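Local coordinates for NmrA family protein (Shigella flexneri 2a, PDB 3QVO) that is of unknown function but has a Rossmann fold and probably binds a nicotinamide dinucleotide, NAD(H) or NADP(H), at residues 117-122 / 164-169; 37-42 / 199-204. All blocks are in the same frame, centred on the assembly; numbering follows the deposited sequence.

Contact 1 (117-122 / 164-169); sequences VKRLIF and EYTILR
Strands 119-122 and 164-169 run side by side in parallel, 10° apart and with their axes 4.7 Å from each other, as neighbours in the central sheet of the Rossmann fold. The pairing is regular: the peptide groups of Leu120 and Phe122 bond alternately to those of Glu164, Thr166 and Leu168, and Glu164 N extends the series to the O of Lys118, just ahead of the first strand. Arg119 carries the main side-chain link. Its CG stands anti to the backbone N (chi1 -167°) and the chain then bends at chi2, which swings the guanidinium across the neighbouring strand. There NH1 and NH2 both donate to Thr166 OG1, end-on and almost in the guanidinium plane, at 2.9 Å and 3.0 Å. NH2 also donates to Glu164 O, above the carbonyl plane, on the face opposite that used by Leu120 N. Pro211 O takes up NE, and Thr166 OG1 has a further partner in His214 O, so the guanidinium is held both by the sheet and by the segment following helix 197-209. On the same face, Ile121 and Leu168 lie alongside each other under that helix, while Phe122 and Ile167 turn to the other face and meet Ile158 of helix 149-159. The Ile121-Leu168 contact is made by single methyls, CG2 of Ile121 lying 3.9 Å from CD1 of Leu168.

Contact 2 (37-42 / 199-204); sequences RHVINQ and SVAALI
Ala201 directs its methyl toward helix 37-42 and meets three of its side chains, His38, Val39 and Gln42. The two helices, 34-43 and 197-209, lie on the same face of the Rossmann sheet, and their short segments cross at -47° with the axes 8.7 Å apart. Such a close approach suits a small residue at the crossing, where CA of Val39 and CA of Ala201 are 5.2 Å from each other. His38 offers its CB rather than its ring, 3.4 Å from the CB of Ala201; the His38 side chain also touches Arg197 and Lys198, at the start of the second helix. Val39 presents one branch. With CG1 anti to the backbone N (chi1 173°), CG2 is the methyl that faces across, touching the CB of Ala201 at 3.8 Å and CG2 of Ile204 at 4.0 Å. Val39 and Ile204 also both reach Tyr93 of strand 91-95, which joins this pair to the sheet beneath. Gln42, one turn after His38, stretches its chain over toward the second helix and brings its amide to the backbone between Ala201 and Ala202, with NE2 3.6 Å from Ala201 C. Ala201 O itself accepts a hydrogen bond from Thr205 OG1 within its own helix. No hydrogen bond or salt bridge spans the two segments, which implies that methyl and methylene packing, with an amide laid against it at one margin, holds this crossing together.

How the contacts relate
Contact 1 lies in the parallel part of the central sheet and contact 2 between two helices packed on one of its faces, their centres about 15 Å apart. Along the chain contact 1 is nested inside contact 2: helix 34-43 comes first, then strands 119-123 and 164-174, and finally helix 197-209, all four segments belonging to the NAD(P)H-binding region. That last helix joins the two, since Leu168 of contact 1 packs on Leu203 and Ile204 of contact 2, its CD1 lying 3.5 Å from CG1 of Ile204. One hydrophobic layer therefore passes from the sheet through helix 197-209 to helix 34-43, tying early and late parts of the Rossmann fold into a common core.

Contact 1 (117-122 / 164-169)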
loop_
_atom_site.group_PDB
_atom_site.type_symbol
_atom_site.label_atom_id
_atom_site.label_comp_id
_atom_site.label_asym_id
_atom_site.label_seq_id
_atom_site.Cartn_x
_atom_site.Cartn_y
_atom_site.Cartn_z
ATOM N N VAL A 117 3.966 12.208 -11.014
ATOM C CA VAL A 117 3.153 11.851 -9.861
ATOM C C VAL A 117 4.052 11.825 -8.651
ATOM O O VAL A 117 5.157 11.287 -8.745
ATOM C CB VAL A 117 2.566 10.459 -10.057
ATOM C CG1 VAL A 117 1.632 10.111 -8.930
ATOM C CG2 VAL A 117 1.851 10.388 -11.465
ATOM N N LYS A 118 3.595 12.402 -7.527
ATOM C CA LYS A 118 4.412 12.571 -6.330
ATOM C C LYS A 118 4.042 11.715 -5.111
ATOM O O LYS A 118 4.911 11.430 -4.289
ATOM C CB LYS A 118 4.333 14.033 -5.879
ATOM C CG LYS A 118 5.030 15.026 -6.774
ATOM C CD LYS A 118 4.752 16.465 -6.342
ATOM C CE LYS A 118 5.587 17.484 -7.179
ATOM N NZ LYS A 118 5.411 17.299 -8.677
ATOM N N ARG A 119 2.755 11.399 -4.941
ATOM C CA ARG A 119 2.245 10.864 -3.678
ATOM C C ARG A 119 2.085 9.360 -3.709
ATOM O O ARG A 119 1.271 8.840 -4.502
ATOM C CB ARG A 119 0.912 11.530 -3.312
ATOM C CG ARG A 119 0.484 11.248 -1.880
ATOM C CD ARG A 119 1.319 11.991 -0.884
ATOM N NE ARG A 119 0.859 11.754 0.478
ATOM C CZ ARG A 119 1.302 10.803 1.290
ATOM N NH1 ARG A 119 0.792 10.710 2.489
ATOM N NH2 ARG A 119 2.271 9.977 0.942
ATOM N N LEU A 120 2.859 8.676 -2.848
ATOM C CA LEU A 120 2.922 7.221 -2.773
ATOM C C LEU A 120 2.627 6.696 -1.387
ATOM O O LEU A 120 3.201 7.163 -0.385
ATOM C CB LEU A 120 4.332 6.746 -3.176
ATOM C CG LEU A 120 4.675 5.246 -3.067
ATOM C CD1 LEU A 120 3.836 4.382 -4.066
ATOM C CD2 LEU A 120 6.173 5.039 -3.253
ATOM N N ILE A 121 1.724 5.716 -1.321
ATOM C CA ILE A 121 1.444 4.960 -0.089
ATOM C C ILE A 121 1.881 3.545 -0.400
ATOM O O ILE A 121 1.377 2.938 -1.352
ATOM C CB ILE A 121 -0.061 4.983 0.280
ATOM C CG1 ILE A 121 -0.538 6.425 0.412
ATOM C CG2 ILE A 121 -0.295 4.217 1.572
ATOM C CD1 ILE A 121 -2.060 6.601 0.535
ATOM N N PHE A 122 2.870 3.042 0.336
ATOM C CA PHE A 122 3.507 1.797 -0.016
ATOM C C PHE A 122 3.528 0.856 1.201
ATOM O O PHE A 122 4.118 1.169 2.261
ATOM C CB PHE A 122 4.918 2.076 -0.521
ATOM C CG PHE A 122 5.552 0.936 -1.344
ATOM C CD1 PHE A 122 6.114 -0.153 -0.737
ATOM C CD2 PHE A 122 5.625 1.006 -2.727
ATOM C CE1 PHE A 122 6.724 -1.164 -1.501
ATOM C CE2 PHE A 122 6.213 0.007 -3.491
ATOM C CZ PHE A 122 6.757 -1.072 -2.887
ATOM N N GLU A 164 6.722 12.117 -2.271
ATOM C CA GLU A 164 5.929 12.364 -1.077
ATOM C C GLU A 164 5.386 11.004 -0.629
ATOM O O GLU A 164 4.302 10.598 -1.050
ATOM C CB GLU A 164 4.813 13.386 -1.371
ATOM C CG GLU A 164 5.312 14.852 -1.456
ATOM C CD GLU A 164 4.250 15.865 -1.929
ATOM O OE1 GLU A 164 3.231 15.465 -2.547
ATOM O OE2 GLU A 164 4.450 17.089 -1.688
ATOM N N TYR A 165 6.157 10.297 0.185
ATOM C CA TYR A 165 5.867 8.904 0.489
ATOM C C TYR A 165 5.313 8.701 1.874
ATOM O O TYR A 165 5.513 9.492 2.753
ATOM C CB TYR A 165 7.128 8.024 0.308
ATOM C CG TYR A 165 8.217 8.278 1.331
ATOM C CD1 TYR A 165 8.180 7.663 2.561
ATOM C CD2 TYR A 165 9.270 9.132 1.059
ATOM C CE1 TYR A 165 9.137 7.909 3.501
ATOM C CE2 TYR A 165 10.248 9.388 1.981
ATOM C CZ TYR A 165 10.175 8.766 3.221
ATOM O OH TYR A 165 11.131 8.957 4.188
ATOM N N THR A 166 4.569 7.630 2.037
ATOM C CA THR A 166 4.295 7.072 3.333
ATOM C C THR A 166 4.520 5.567 3.180
ATOM O O THR A 166 3.910 4.932 2.318
ATOM C CB THR A 166 2.872 7.311 3.752
ATOM O OG1 THR A 166 2.538 8.719 3.662
ATOM C CG2 THR A 166 2.639 6.752 5.166
ATOM N N ILE A 167 5.419 5.006 3.982
ATOM C CA ILE A 167 5.657 3.563 3.996
ATOM C C ILE A 167 4.885 3.053 5.189
ATOM O O ILE A 167 4.944 3.637 6.266
ATOM C CB ILE A 167 7.186 3.203 4.136
ATOM C CG1 ILE A 167 7.927 3.594 2.861
ATOM C CG2 ILE A 167 7.376 1.740 4.403
ATOM C CD1 ILE A 167 9.438 3.859 3.011
ATOM N N LEU A 168 4.153 1.972 4.985
ATOM C CA LEU A 168 3.297 1.428 5.993
ATOM C C LEU A 168 3.765 0.032 6.239
ATOM O O LEU A 168 3.894 -0.759 5.284
ATOM C CB LEU A 168 1.828 1.396 5.553
ATOM C CG LEU A 168 1.088 2.698 5.285
ATOM C CD1 LEU A 168 -0.399 2.407 5.002
ATOM C CD2 LEU A 168 1.246 3.639 6.473
ATOM N N ARG A 169 3.980 -0.258 7.521
ATOM C CA ARG A 169 4.572 -1.510 7.993
ATOM C C ARG A 169 3.675 -2.172 8.992
ATOM O O ARG A 169 3.731 -1.836 10.156
ATOM C CB ARG A 169 5.922 -1.236 8.678
ATOM C CG ARG A 169 7.037 -1.109 7.699
ATOM C CD ARG A 169 8.292 -0.563 8.290
ATOM N NE ARG A 169 8.143 0.546 9.227
ATOM C CZ ARG A 169 8.178 0.453 10.547
ATOM N NH1 ARG A 169 8.301 -0.725 11.135
ATOM N NH2 ARG A 169 8.078 1.549 11.292
#

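Contact 2 (37-42 / 199-204)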
loop_
_atom_site.group_PDB
_atom_site.type_symbol
_atom_site.label_atom_id
_atom_site.label_comp_id
_atom_site.label_asym_id
_atom_site.label_seq_id
_atom_site.Cartn_x
_atom_site.Cartn_y
_atom_site.Cartn_z
ATOM N N ARG A 37 -8.832 -4.865 -1.258
ATOM C CA ARG A 37 -10.267 -5.066 -1.449
ATOM C C ARG A 37 -11.113 -4.210 -0.529
ATOM O O ARG A 37 -12.198 -3.756 -0.913
ATOM C CB ARG A 37 -10.669 -6.538 -1.266
ATOM N N HIS A 38 -10.604 -3.985 0.676
ATOM C CA HIS A 38 -11.266 -3.140 1.646
ATOM C C HIS A 38 -11.102 -1.681 1.206
ATOM O O HIS A 38 -12.023 -0.900 1.317
ATOM C CB HIS A 38 -10.668 -3.312 3.050
ATOM C CG HIS A 38 -10.831 -4.677 3.645
ATOM N ND1 HIS A 38 -12.025 -5.137 4.144
ATOM C CD2 HIS A 38 -9.923 -5.644 3.915
ATOM C CE1 HIS A 38 -11.861 -6.350 4.643
ATOM N NE2 HIS A 38 -10.588 -6.678 4.524
ATOM N N VAL A 39 -9.935 -1.314 0.724
ATOM C CA VAL A 39 -9.706 0.054 0.295
ATOM C C VAL A 39 -10.625 0.373 -0.868
ATOM O O VAL A 39 -11.316 1.406 -0.872
ATOM C CB VAL A 39 -8.266 0.285 -0.181
ATOM C CG1 VAL A 39 -8.123 1.642 -0.754
ATOM C CG2 VAL A 39 -7.308 0.079 0.934
ATOM N N ILE A 40 -10.669 -0.547 -1.824
ATOM C CA ILE A 40 -11.494 -0.361 -3.019
ATOM C C ILE A 40 -12.945 -0.118 -2.614
ATOM O O ILE A 40 -13.609 0.761 -3.147
ATOM C CB ILE A 40 -11.399 -1.597 -3.921
ATOM C CG1 ILE A 40 -10.045 -1.626 -4.583
ATOM C CG2 ILE A 40 -12.510 -1.655 -4.952
ATOM C CD1 ILE A 40 -9.670 -2.996 -5.142
ATOM N N ASN A 41 -13.421 -0.913 -1.663
ATOM C CA ASN A 41 -14.757 -0.812 -1.111
ATOM C C ASN A 41 -15.064 0.493 -0.388
ATOM O O ASN A 41 -16.173 1.031 -0.473
ATOM C CB ASN A 41 -14.908 -1.893 -0.073
ATOM C CG ASN A 41 -15.822 -2.999 -0.495
ATOM O OD1 ASN A 41 -15.356 -4.000 -1.086
ATOM N ND2 ASN A 41 -17.137 -2.882 -0.119
ATOM N N GLN A 42 -14.121 0.968 0.402
ATOM C CA GLN A 42 -14.300 2.259 1.023
ATOM C C GLN A 42 -14.234 3.371 -0.006
ATOM O O GLN A 42 -14.867 4.406 0.175
ATOM C CB GLN A 42 -13.238 2.504 2.046
ATOM C CG GLN A 42 -13.229 1.463 3.145
ATOM C CD GLN A 42 -12.441 1.961 4.319
ATOM O OE1 GLN A 42 -12.865 2.938 4.988
ATOM N NE2 GLN A 42 -11.296 1.326 4.586
ATOM N N SER A 199 -8.116 -2.526 9.493
ATOM C CA SER A 199 -7.455 -1.410 10.141
ATOM C C SER A 199 -6.508 -0.726 9.170
ATOM O O SER A 199 -6.507 0.508 9.029
ATOM C CB SER A 199 -6.665 -1.859 11.362
ATOM O OG SER A 199 -7.510 -2.399 12.397
ATOM N N VAL A 200 -5.711 -1.529 8.484
ATOM C CA VAL A 200 -4.712 -0.976 7.603
ATOM C C VAL A 200 -5.397 -0.278 6.435
ATOM O O VAL A 200 -4.970 0.784 6.012
ATOM C CB VAL A 200 -3.733 -2.042 7.125
ATOM C CG1 VAL A 200 -2.666 -1.415 6.209
ATOM C CG2 VAL A 200 -3.082 -2.715 8.325
ATOM N N ALA A 201 -6.483 -0.856 5.948
ATOM C CA ALA A 201 -7.264 -0.209 4.884
ATOM C C ALA A 201 -7.822 1.128 5.340
ATOM O O ALA A 201 -7.815 2.104 4.585
ATOM C CB ALA A 201 -8.388 -1.107 4.390
ATOM N N ALA A 202 -8.298 1.185 6.574
ATOM C CA ALA A 202 -8.821 2.435 7.130
ATOM C C ALA A 202 -7.749 3.516 7.118
ATOM O O ALA A 202 -8.025 4.645 6.796
ATOM C CB ALA A 202 -9.331 2.215 8.524
ATOM N N LEU A 203 -6.529 3.181 7.481
ATOM C CA LEU A 203 -5.448 4.169 7.444
ATOM C C LEU A 203 -5.208 4.632 6.004
ATOM O O LEU A 203 -5.110 5.802 5.751
ATOM C CB LEU A 203 -4.142 3.589 8.013
ATOM C CG LEU A 203 -2.957 4.579 8.123
ATOM C CD1 LEU A 203 -3.239 5.912 8.913
ATOM C CD2 LEU A 203 -1.755 3.867 8.734
ATOM N N ILE A 204 -5.089 3.687 5.088
ATOM C CA ILE A 204 -4.798 3.989 3.716
ATOM C C ILE A 204 -5.855 4.973 3.219
ATOM O O ILE A 204 -5.513 6.026 2.695
ATOM C CB ILE A 204 -4.697 2.700 2.865
ATOM C CG1 ILE A 204 -3.471 1.887 3.301
ATOM C CG2 ILE A 204 -4.567 3.015 1.359
ATOM C CD1 ILE A 204 -3.515 0.448 2.848
#